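Local coordinates for S-adenosyl-L-methionine methyl transferase (Ruegeria pomeroyi DSS-3, PDB 3IHT), which binds S-adenosylmethionine and is probably a methyltransferase of the class I, Rossmann-like kind, at residues Cys29-Ile34 / Arg59-Gly64; Ala35-Leu40 / Gln63-Tyr68; Ala98-Phe103 / Glu134-Gln139. One frame throughout, in Å; residues are numbered along the deposited sequence. Where two conformers were deposited one is given.

Contact 1: residues Cys29-Ile34 / Arg59-Gly64; sequences CLEHAI and RQHVQG
Glu31 and His61 meet flat against each other where helix 15-36 passes the end of helix 53-61. Glu31 is extended beyond CG (chi2 180°), which lays its carboxylate over one face of the His61 imidazole, the two planes only 16° apart. Glu31 OE2 sits 3.4 Å from His61 CE1. Glu31 CG adds a CH-pi contact over the same face, 4.2 Å from the ring centroid and shifted toward the rim.

The polar bond of this carboxylate goes elsewhere. Glu31 OE2 is hydrogen-bonded to NE2 of His57, one helical turn before His61, and the His57 ring stacks on that of His61. So Glu31 packs on one histidine and bonds to the other. The negative charge would probably favour a proton, and so positive charge, on one of the two stacked imidazoles, most directly on His57.

The apolar part belongs to Ile34, one turn further along the helix. Its CG1 lies beside the backbone N (chi1 -68°) and carries CD1 across to the other segment. Ile34 CD1 touches two groups there: it is 3.7 Å from His61 CB and also 3.7 Å from Val62 CG2. The CG2 branch of Ile34 rests 3.7 Å from the carbonyl oxygen, His61 O. Val62 is the first residue to leave helical geometry, so Ile34 packs just where the second helix ends. Ile34 also touches Leu109 of strand 107-112. No hydrogen bond joins the two segments. This is helix-to-helix packing beside the central sheet of a Rossmann-like methyltransferase fold.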
loop_
_atom_site.group_PDB
_atom_site.type_symbol
_atom_site.label_atom_id
_atom_site.label_comp_id
_atom_site.label_asym_id
_atom_site.label_seq_id
_atom_site.Cartn_x
_atom_site.Cartn_y
_atom_site.Cartn_z
ATOM N N CYS A 29 8.914 12.311 3.767
ATOM C CA CYS A 29 10.228 12.184 4.422
ATOM C C CYS A 29 11.350 12.013 3.415
ATOM O O CYS A 29 12.404 12.632 3.538
ATOM C CB CYS A 29 10.218 11.059 5.446
ATOM S SG CYS A 29 9.252 11.484 6.910
ATOM N N LEU A 30 11.135 11.175 2.399
ATOM C CA LEU A 30 12.179 10.995 1.381
ATOM C C LEU A 30 12.440 12.231 0.544
ATOM O O LEU A 30 13.589 12.569 0.293
ATOM C CB LEU A 30 11.887 9.816 0.456
ATOM C CG LEU A 30 12.041 8.474 1.173
ATOM C CD1 LEU A 30 11.557 7.316 0.278
ATOM C CD2 LEU A 30 13.478 8.210 1.644
ATOM N N GLU A 31 11.388 12.930 0.120
ATOM C CA GLU A 31 11.584 14.148 -0.653
ATOM C C GLU A 31 12.325 15.207 0.176
ATOM O O GLU A 31 13.271 15.851 -0.303
ATOM C CB GLU A 31 10.253 14.654 -1.221
ATOM C CG GLU A 31 9.748 13.757 -2.382
ATOM C CD GLU A 31 8.444 14.188 -2.994
ATOM O OE1 GLU A 31 8.031 15.332 -2.765
ATOM O OE2 GLU A 31 7.797 13.374 -3.688
ATOM N N HIS A 32 11.951 15.309 1.443
ATOM C CA HIS A 32 12.623 16.207 2.371
ATOM C C HIS A 32 14.097 15.798 2.539
ATOM O O HIS A 32 14.990 16.635 2.430
ATOM C CB HIS A 32 11.899 16.199 3.724
ATOM C CG HIS A 32 12.551 17.035 4.780
ATOM N ND1 HIS A 32 12.690 18.408 4.678
ATOM C CD2 HIS A 32 13.103 16.689 5.970
ATOM C CE1 HIS A 32 13.308 18.865 5.754
ATOM N NE2 HIS A 32 13.542 17.847 6.567
ATOM N N ALA A 33 14.324 14.507 2.781
ATOM C CA ALA A 33 15.676 13.985 3.029
ATOM C C ALA A 33 16.596 14.158 1.807
ATOM O O ALA A 33 17.763 14.534 1.963
ATOM C CB ALA A 33 15.648 12.536 3.503
ATOM N N ILE A 34 16.056 13.945 0.594
ATOM C CA ILE A 34 16.821 14.162 -0.631
ATOM C C ILE A 34 17.258 15.636 -0.728
ATOM O O ILE A 34 18.433 15.948 -0.975
ATOM C CB ILE A 34 16.024 13.731 -1.922
ATOM C CG1 ILE A 34 15.846 12.206 -1.957
ATOM C CG2 ILE A 34 16.723 14.289 -3.216
ATOM C CD1 ILE A 34 14.709 11.723 -2.914
ATOM N N ARG A 59 14.294 6.946 -7.773
ATOM C CA ARG A 59 14.856 7.085 -9.118
ATOM C C ARG A 59 14.360 8.369 -9.788
ATOM O O ARG A 59 15.099 8.996 -10.538
ATOM C CB ARG A 59 14.527 5.869 -9.991
ATOM C CG ARG A 59 15.174 4.562 -9.563
ATOM C CD ARG A 59 14.904 3.465 -10.593
ATOM N NE ARG A 59 15.246 3.876 -11.963
ATOM C CZ ARG A 59 16.368 3.556 -12.596
ATOM N NH1 ARG A 59 17.267 2.786 -12.013
ATOM N NH2 ARG A 59 16.576 3.984 -13.839
ATOM N N GLN A 60 13.113 8.760 -9.531
ATOM C CA GLN A 60 12.531 9.970 -10.106
ATOM C C GLN A 60 13.074 11.258 -9.449
ATOM O O GLN A 60 13.227 12.294 -10.114
ATOM C CB GLN A 60 10.998 9.914 -9.992
ATOM C CG GLN A 60 10.250 11.045 -10.687
ATOM C CD GLN A 60 8.754 10.757 -10.868
ATOM O OE1 GLN A 60 8.361 9.663 -11.271
ATOM N NE2 GLN A 60 7.935 11.754 -10.619
ATOM N N HIS A 61 13.348 11.205 -8.140
ATOM C CA HIS A 61 13.688 12.390 -7.352
ATOM C C HIS A 61 15.173 12.615 -7.030
ATOM O O HIS A 61 15.576 13.726 -6.739
ATOM C CB HIS A 61 12.854 12.392 -6.057
ATOM C CG HIS A 61 11.420 12.709 -6.305
ATOM N ND1 HIS A 61 10.903 13.980 -6.154
ATOM C CD2 HIS A 61 10.401 11.934 -6.747
ATOM C CE1 HIS A 61 9.625 13.969 -6.506
ATOM N NE2 HIS A 61 9.299 12.740 -6.867
ATOM N N VAL A 62 15.978 11.564 -7.069
ATOM C CA VAL A 62 17.390 11.697 -6.797
ATOM C C VAL A 62 18.109 12.094 -8.074
ATOM O O VAL A 62 18.001 11.405 -9.087
ATOM C CB VAL A 62 17.964 10.387 -6.256
ATOM C CG1 VAL A 62 19.497 10.431 -6.152
ATOM C CG2 VAL A 62 17.337 10.087 -4.904
ATOM N N GLN A 63 18.882 13.166 -7.981
ATOM C CA GLN A 63 19.685 13.663 -9.104
ATOM C C GLN A 63 21.156 13.683 -8.694
ATOM O O GLN A 63 21.493 14.113 -7.600
ATOM C CB GLN A 63 19.238 15.079 -9.486
ATOM C CG GLN A 63 17.721 15.253 -9.673
ATOM C CD GLN A 63 17.167 14.336 -10.726
ATOM O OE1 GLN A 63 17.878 13.945 -11.642
ATOM N NE2 GLN A 63 15.902 13.962 -10.589
ATOM N N GLY A 64 22.033 13.165 -9.547
ATOM C CA GLY A 64 23.478 13.266 -9.303
ATOM C C GLY A 64 24.086 12.387 -8.211
ATOM O O GLY A 64 25.214 12.657 -7.746
#

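Contact 2: residues Ala35-Leu40 / Gln63-Tyr68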
loop_
_atom_site.group_PDB
_atom_site.type_symbol
_atom_site.label_atom_id
_atom_site.label_comp_id
_atom_site.label_asym_id
_atom_site.label_seq_id
_atom_site.Cartn_x
_atom_site.Cartn_y
_atom_site.Cartn_z
ATOM N N ALA A 35 16.326 16.551 -0.506
ATOM C CA ALA A 35 16.638 17.982 -0.549
ATOM C C ALA A 35 17.699 18.380 0.476
ATOM O O ALA A 35 18.642 19.149 0.176
ATOM C CB ALA A 35 15.351 18.812 -0.335
ATOM N N GLN A 36 17.532 17.854 1.676
ATOM C CA GLN A 36 18.412 18.143 2.806
ATOM C C GLN A 36 19.805 17.551 2.640
ATOM O O GLN A 36 20.719 17.961 3.361
ATOM C CB GLN A 36 17.814 17.590 4.092
ATOM C CG GLN A 36 16.624 18.376 4.585
ATOM C CD GLN A 36 17.049 19.692 5.192
ATOM O OE1 GLN A 36 17.904 19.717 6.093
ATOM N NE2 GLN A 36 16.486 20.792 4.698
ATOM N N THR A 37 19.966 16.618 1.710
ATOM C CA THR A 37 21.269 15.992 1.432
ATOM C C THR A 37 21.815 16.267 0.030
ATOM O O THR A 37 22.763 15.602 -0.408
ATOM C CB THR A 37 21.221 14.462 1.682
ATOM O OG1 THR A 37 20.204 13.859 0.887
ATOM C CG2 THR A 37 20.959 14.174 3.198
ATOM N N ALA A 38 21.220 17.237 -0.662
ATOM C CA ALA A 38 21.560 17.525 -2.057
ATOM C C ALA A 38 23.016 18.048 -2.200
ATOM O O ALA A 38 23.604 17.975 -3.280
ATOM C CB ALA A 38 20.568 18.540 -2.646
ATOM N N GLY A 39 23.607 18.570 -1.134
ATOM C CA GLY A 39 25.027 18.964 -1.193
ATOM C C GLY A 39 26.033 17.818 -0.994
ATOM O O GLY A 39 27.260 18.046 -0.995
ATOM N N LEU A 40 25.533 16.594 -0.799
ATOM C CA LEU A 40 26.390 15.413 -0.627
ATOM C C LEU A 40 26.377 14.598 -1.927
ATOM O O LEU A 40 25.377 14.616 -2.643
ATOM C CB LEU A 40 25.890 14.551 0.534
ATOM C CG LEU A 40 25.797 15.249 1.898
ATOM C CD1 LEU A 40 25.251 14.275 2.972
ATOM C CD2 LEU A 40 27.167 15.853 2.325
ATOM N N GLN A 63 18.882 13.166 -7.981
ATOM C CA GLN A 63 19.685 13.663 -9.104
ATOM C C GLN A 63 21.156 13.683 -8.694
ATOM O O GLN A 63 21.493 14.113 -7.600
ATOM C CB GLN A 63 19.238 15.079 -9.486
ATOM C CG GLN A 63 17.721 15.253 -9.673
ATOM C CD GLN A 63 17.167 14.336 -10.726
ATOM O OE1 GLN A 63 17.878 13.945 -11.642
ATOM N NE2 GLN A 63 15.902 13.962 -10.589
ATOM N N GLY A 64 22.033 13.165 -9.547
ATOM C CA GLY A 64 23.478 13.266 -9.303
ATOM C C GLY A 64 24.086 12.387 -8.211
ATOM O O GLY A 64 25.214 12.657 -7.746
ATOM N N ARG A 65 23.338 11.361 -7.800
ATOM C CA ARG A 65 23.792 10.340 -6.853
ATOM C C ARG A 65 23.312 8.984 -7.341
ATOM O O ARG A 65 22.257 8.879 -7.972
ATOM C CB ARG A 65 23.202 10.597 -5.466
ATOM C CG ARG A 65 23.843 11.742 -4.741
ATOM C CD ARG A 65 23.198 11.936 -3.364
ATOM N NE ARG A 65 22.064 12.862 -3.417
ATOM C CZ ARG A 65 21.301 13.143 -2.375
ATOM N NH1 ARG A 65 21.507 12.524 -1.228
ATOM N NH2 ARG A 65 20.316 14.039 -2.485
ATOM N N GLU A 66 24.096 7.959 -7.041
ATOM C CA GLU A 66 23.761 6.567 -7.338
ATOM C C GLU A 66 22.791 6.077 -6.280
ATOM O O GLU A 66 22.816 6.584 -5.142
ATOM C CB GLU A 66 25.025 5.672 -7.317
ATOM C CG GLU A 66 26.183 6.147 -8.190
ATOM C CD GLU A 66 27.227 5.055 -8.491
ATOM O OE1 GLU A 66 27.917 4.589 -7.559
ATOM O OE2 GLU A 66 27.379 4.694 -9.683
ATOM N N ILE A 67 21.963 5.101 -6.632
ATOM C CA ILE A 67 21.083 4.439 -5.644
ATOM C C ILE A 67 21.466 2.947 -5.637
ATOM O O ILE A 67 21.393 2.294 -6.680
ATOM C CB ILE A 67 19.587 4.570 -5.932
ATOM C CG1 ILE A 67 19.146 6.041 -6.064
ATOM C CG2 ILE A 67 18.760 3.798 -4.813
ATOM C CD1 ILE A 67 17.809 6.244 -6.840
ATOM N N TYR A 68 21.932 2.429 -4.498
ATOM C CA TYR A 68 22.157 0.992 -4.317
ATOM C C TYR A 68 21.002 0.382 -3.528
ATOM O O TYR A 68 20.520 0.962 -2.517
ATOM C CB TYR A 68 23.465 0.703 -3.600
ATOM C CG TYR A 68 24.675 1.007 -4.402
ATOM C CD1 TYR A 68 25.152 2.305 -4.472
ATOM C CD2 TYR A 68 25.319 0.019 -5.155
ATOM C CE1 TYR A 68 26.268 2.606 -5.242
ATOM C CE2 TYR A 68 26.411 0.328 -5.954
ATOM C CZ TYR A 68 26.872 1.625 -5.972
ATOM O OH TYR A 68 27.963 1.990 -6.724
#
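Arg65 reaches from the lead-in to strand 67-71 to the turn Thr37-Leu40, and its side chain makes nearly all of the contact. CB points toward the turn. Arg65 CG then passes 3.9 Å from the backbone oxygen Leu40 O. Arg65 CD comes closer to Leu40 O, at 3.5 Å. The chain is straight as far as CD and bends at chi3 (-90°), which swings the guanidinium over the turn. Arg65 NE is 3.8 Å from Leu40 O. Arg65 CZ lies 3.5 Å from Thr37 O, which stands above one face of the group, toward its rim. That carbonyl accepts the Leu40 N-H that closes the type I turn.

At the tip, Arg65 NH1 donates to Thr37 OG1 at 2.8 Å with an angle of 154°. The hydroxyl lies close to the guanidinium plane. Arg65 NH2 gives the same oxygen a weak second bond at 3.4 Å. NH1 is also hydrogen-bonded to Ser108 OG, and NH2 to Ile34 O. Thr37 OG1 in turn is hydrogen-bonded to Ala33 O, so one hydroxyl links the helix to the arginine. Arg65 NH2 is 3.7 Å from Ala38 CA. A leucine in place of Arg65 would probably leave Thr37 OG1, Ser108 OG and Ile34 O without this shared donor. The arginine thus ties the C-terminal end of helix 15-36, and Ser108 of the central strand, to the loop before strand 67-71 in the Rossmann-like fold.

Contact 3: residues Ala98-Phe103 / Glu134-Gln139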
loop_
_atom_site.group_PDB
_atom_site.type_symbol
_atom_site.label_atom_id
_atom_site.label_comp_id
_atom_site.label_asym_id
_atom_site.label_seq_id
_atom_site.Cartn_x
_atom_site.Cartn_y
_atom_site.Cartn_z
ATOM N N ALA A 98 29.777 -5.988 4.770
ATOM C CA ALA A 98 30.566 -6.172 3.532
ATOM C C ALA A 98 30.663 -4.860 2.712
ATOM O O ALA A 98 31.743 -4.495 2.162
ATOM C CB ALA A 98 29.980 -7.292 2.677
ATOM N N THR A 99 29.542 -4.159 2.626
ATOM C CA THR A 99 29.474 -2.914 1.889
ATOM C C THR A 99 30.296 -1.828 2.589
ATOM O O THR A 99 30.899 -0.986 1.930
ATOM C CB THR A 99 28.005 -2.478 1.676
ATOM O OG1 THR A 99 27.325 -3.533 0.967
ATOM C CG2 THR A 99 27.945 -1.169 0.880
ATOM N N LEU A 100 30.317 -1.830 3.922
ATOM C CA LEU A 100 31.137 -0.858 4.648
ATOM C C LEU A 100 32.623 -0.996 4.294
ATOM O O LEU A 100 33.329 0.008 4.164
ATOM C CB LEU A 100 30.952 -0.988 6.159
ATOM C CG LEU A 100 31.510 0.169 7.003
ATOM C CD1 LEU A 100 30.728 1.519 6.784
ATOM C CD2 LEU A 100 31.473 -0.248 8.481
ATOM N N GLU A 101 33.094 -2.233 4.154
ATOM C CA GLU A 101 34.486 -2.464 3.720
ATOM C C GLU A 101 34.726 -1.928 2.306
ATOM O O GLU A 101 35.801 -1.405 1.997
ATOM C CB GLU A 101 34.825 -3.948 3.772
ATOM C CG GLU A 101 34.645 -4.570 5.161
ATOM N N ARG A 102 33.720 -2.035 1.460
ATOM C CA ARG A 102 33.807 -1.636 0.066
ATOM C C ARG A 102 33.757 -0.097 -0.093
ATOM O O ARG A 102 34.618 0.486 -0.767
ATOM C CB ARG A 102 32.654 -2.326 -0.677
ATOM C CG ARG A 102 32.591 -2.168 -2.171
ATOM C CD ARG A 102 31.292 -2.817 -2.700
ATOM N NE ARG A 102 31.081 -2.524 -4.113
ATOM C CZ ARG A 102 29.936 -2.703 -4.778
ATOM N NH1 ARG A 102 28.845 -3.205 -4.185
ATOM N NH2 ARG A 102 29.893 -2.372 -6.067
ATOM N N PHE A 103 32.781 0.560 0.533
ATOM C CA PHE A 103 32.480 1.975 0.279
ATOM C C PHE A 103 32.746 2.923 1.444
ATOM O O PHE A 103 32.746 4.135 1.247
ATOM C CB PHE A 103 31.002 2.187 -0.133
ATOM C CG PHE A 103 30.624 1.612 -1.472
ATOM C CD1 PHE A 103 31.547 1.525 -2.532
ATOM C CD2 PHE A 103 29.329 1.196 -1.699
ATOM C CE1 PHE A 103 31.148 0.999 -3.771
ATOM C CE2 PHE A 103 28.929 0.675 -2.925
ATOM C CZ PHE A 103 29.835 0.570 -3.958
ATOM N N GLU A 134 24.327 2.556 11.144
ATOM C CA GLU A 134 24.924 3.824 11.611
ATOM C C GLU A 134 26.307 4.163 11.009
ATOM O O GLU A 134 26.488 5.298 10.539
ATOM C CB GLU A 134 24.962 3.897 13.147
ATOM C CG GLU A 134 25.394 5.233 13.674
ATOM C CD GLU A 134 24.929 5.493 15.117
ATOM O OE1 GLU A 134 24.410 4.556 15.785
ATOM O OE2 GLU A 134 25.090 6.641 15.575
ATOM N N PRO A 135 27.247 3.198 10.946
ATOM C CA PRO A 135 28.578 3.520 10.413
ATOM C C PRO A 135 28.647 3.911 8.920
ATOM O O PRO A 135 29.700 4.382 8.469
ATOM C CB PRO A 135 29.410 2.229 10.647
ATOM C CG PRO A 135 28.592 1.397 11.579
ATOM C CD PRO A 135 27.160 1.792 11.400
ATOM N N HIS A 136 27.551 3.739 8.182
ATOM C CA HIS A 136 27.530 3.983 6.752
ATOM C C HIS A 136 27.356 5.446 6.361
ATOM O O HIS A 136 27.671 5.803 5.221
ATOM C CB HIS A 136 26.463 3.149 6.079
ATOM C CG HIS A 136 26.788 1.686 6.030
ATOM N ND1 HIS A 136 27.379 1.089 4.940
ATOM C CD2 HIS A 136 26.678 0.724 6.975
ATOM C CE1 HIS A 136 27.577 -0.188 5.200
ATOM N NE2 HIS A 136 27.159 -0.436 6.430
ATOM N N LEU A 137 26.822 6.263 7.269
ATOM C CA LEU A 137 26.455 7.629 6.960
ATOM C C LEU A 137 27.664 8.590 6.955
ATOM O O LEU A 137 28.483 8.615 7.897
ATOM C CB LEU A 137 25.412 8.140 7.916
ATOM C CG LEU A 137 23.963 7.706 7.774
ATOM C CD1 LEU A 137 23.161 8.533 8.768
ATOM C CD2 LEU A 137 23.434 7.918 6.371
ATOM N N ALA A 138 27.775 9.345 5.868
ATOM C CA ALA A 138 28.667 10.506 5.823
ATOM C C ALA A 138 28.184 11.588 6.775
ATOM O O ALA A 138 27.025 11.625 7.174
ATOM C CB ALA A 138 28.761 11.052 4.386
ATOM N N GLN A 139 29.084 12.488 7.133
ATOM C CA GLN A 139 28.664 13.683 7.869
ATOM C C GLN A 139 27.625 14.429 7.065
ATOM O O GLN A 139 27.799 14.657 5.851
ATOM C CB GLN A 139 29.874 14.578 8.186
ATOM C CG GLN A 139 30.836 13.973 9.154
ATOM C CD GLN A 139 32.029 14.888 9.463
ATOM O OE1 GLN A 139 31.870 16.080 9.732
ATOM N NE2 GLN A 139 33.222 14.310 9.458
#
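The backbones come closest at Leu100 and His136, whose CA atoms lie 6.4 Å apart, where helix 92-103 faces the short 3-10 segment 134-136. The His136 ring reaches to the helix. Its CE1 meets the backbone at Leu100 N, 3.4 Å away. Thr99 C is near the same edge of the ring, close to its plane.

Leu100 folds over the imidazole. With CG anti to the backbone N (chi1 -167°) and chi2 at 67°, Leu100 CD1 comes above the middle of the His136 ring, 3.8 Å from the centroid and 8° off the normal. It is a CH-pi contact over the face. Leu100 CB adds a touch at 3.6 Å to His136 CE1. The leucine methyls also meet the proline: Leu100 CD1 is 3.5 Å from Pro135 O, and Leu100 CD2 is 3.9 Å from Pro135 CB.

Backbone hydrogen bonds join His136 and Ala138 to Ala107, at the start of strand 107-112. Helix 92-103 thus packs on the 3-10 turn after helix 119-133, beside the start of the central strand 107-112 of the Rossmann-like methyltransferase fold.

How the contacts relate
Contacts 1 and 2 are neighbours, with centres 7 Å apart. Both use helix 15-36, and they share Gln63 and Gly64, in the link between helix 53-61 and strand 67-71. The hydrogen bond from Arg65 NH2 to Ile34 O (3.1 Å) joins the two. Contact 3 lies further off, its centre 16 Å from that of contact 2 and 20 Å from that of contact 1. It still touches contact 2: Tyr68 OH is 3.6 Å from Phe103 CZ. None reaches the ligand. The side chain of His61 in contact 1 is about 12 Å from the bound S-adenosylmethionine. The side chain of Thr99 in contact 3 is about 11 Å from the bound S-adenosylmethionine.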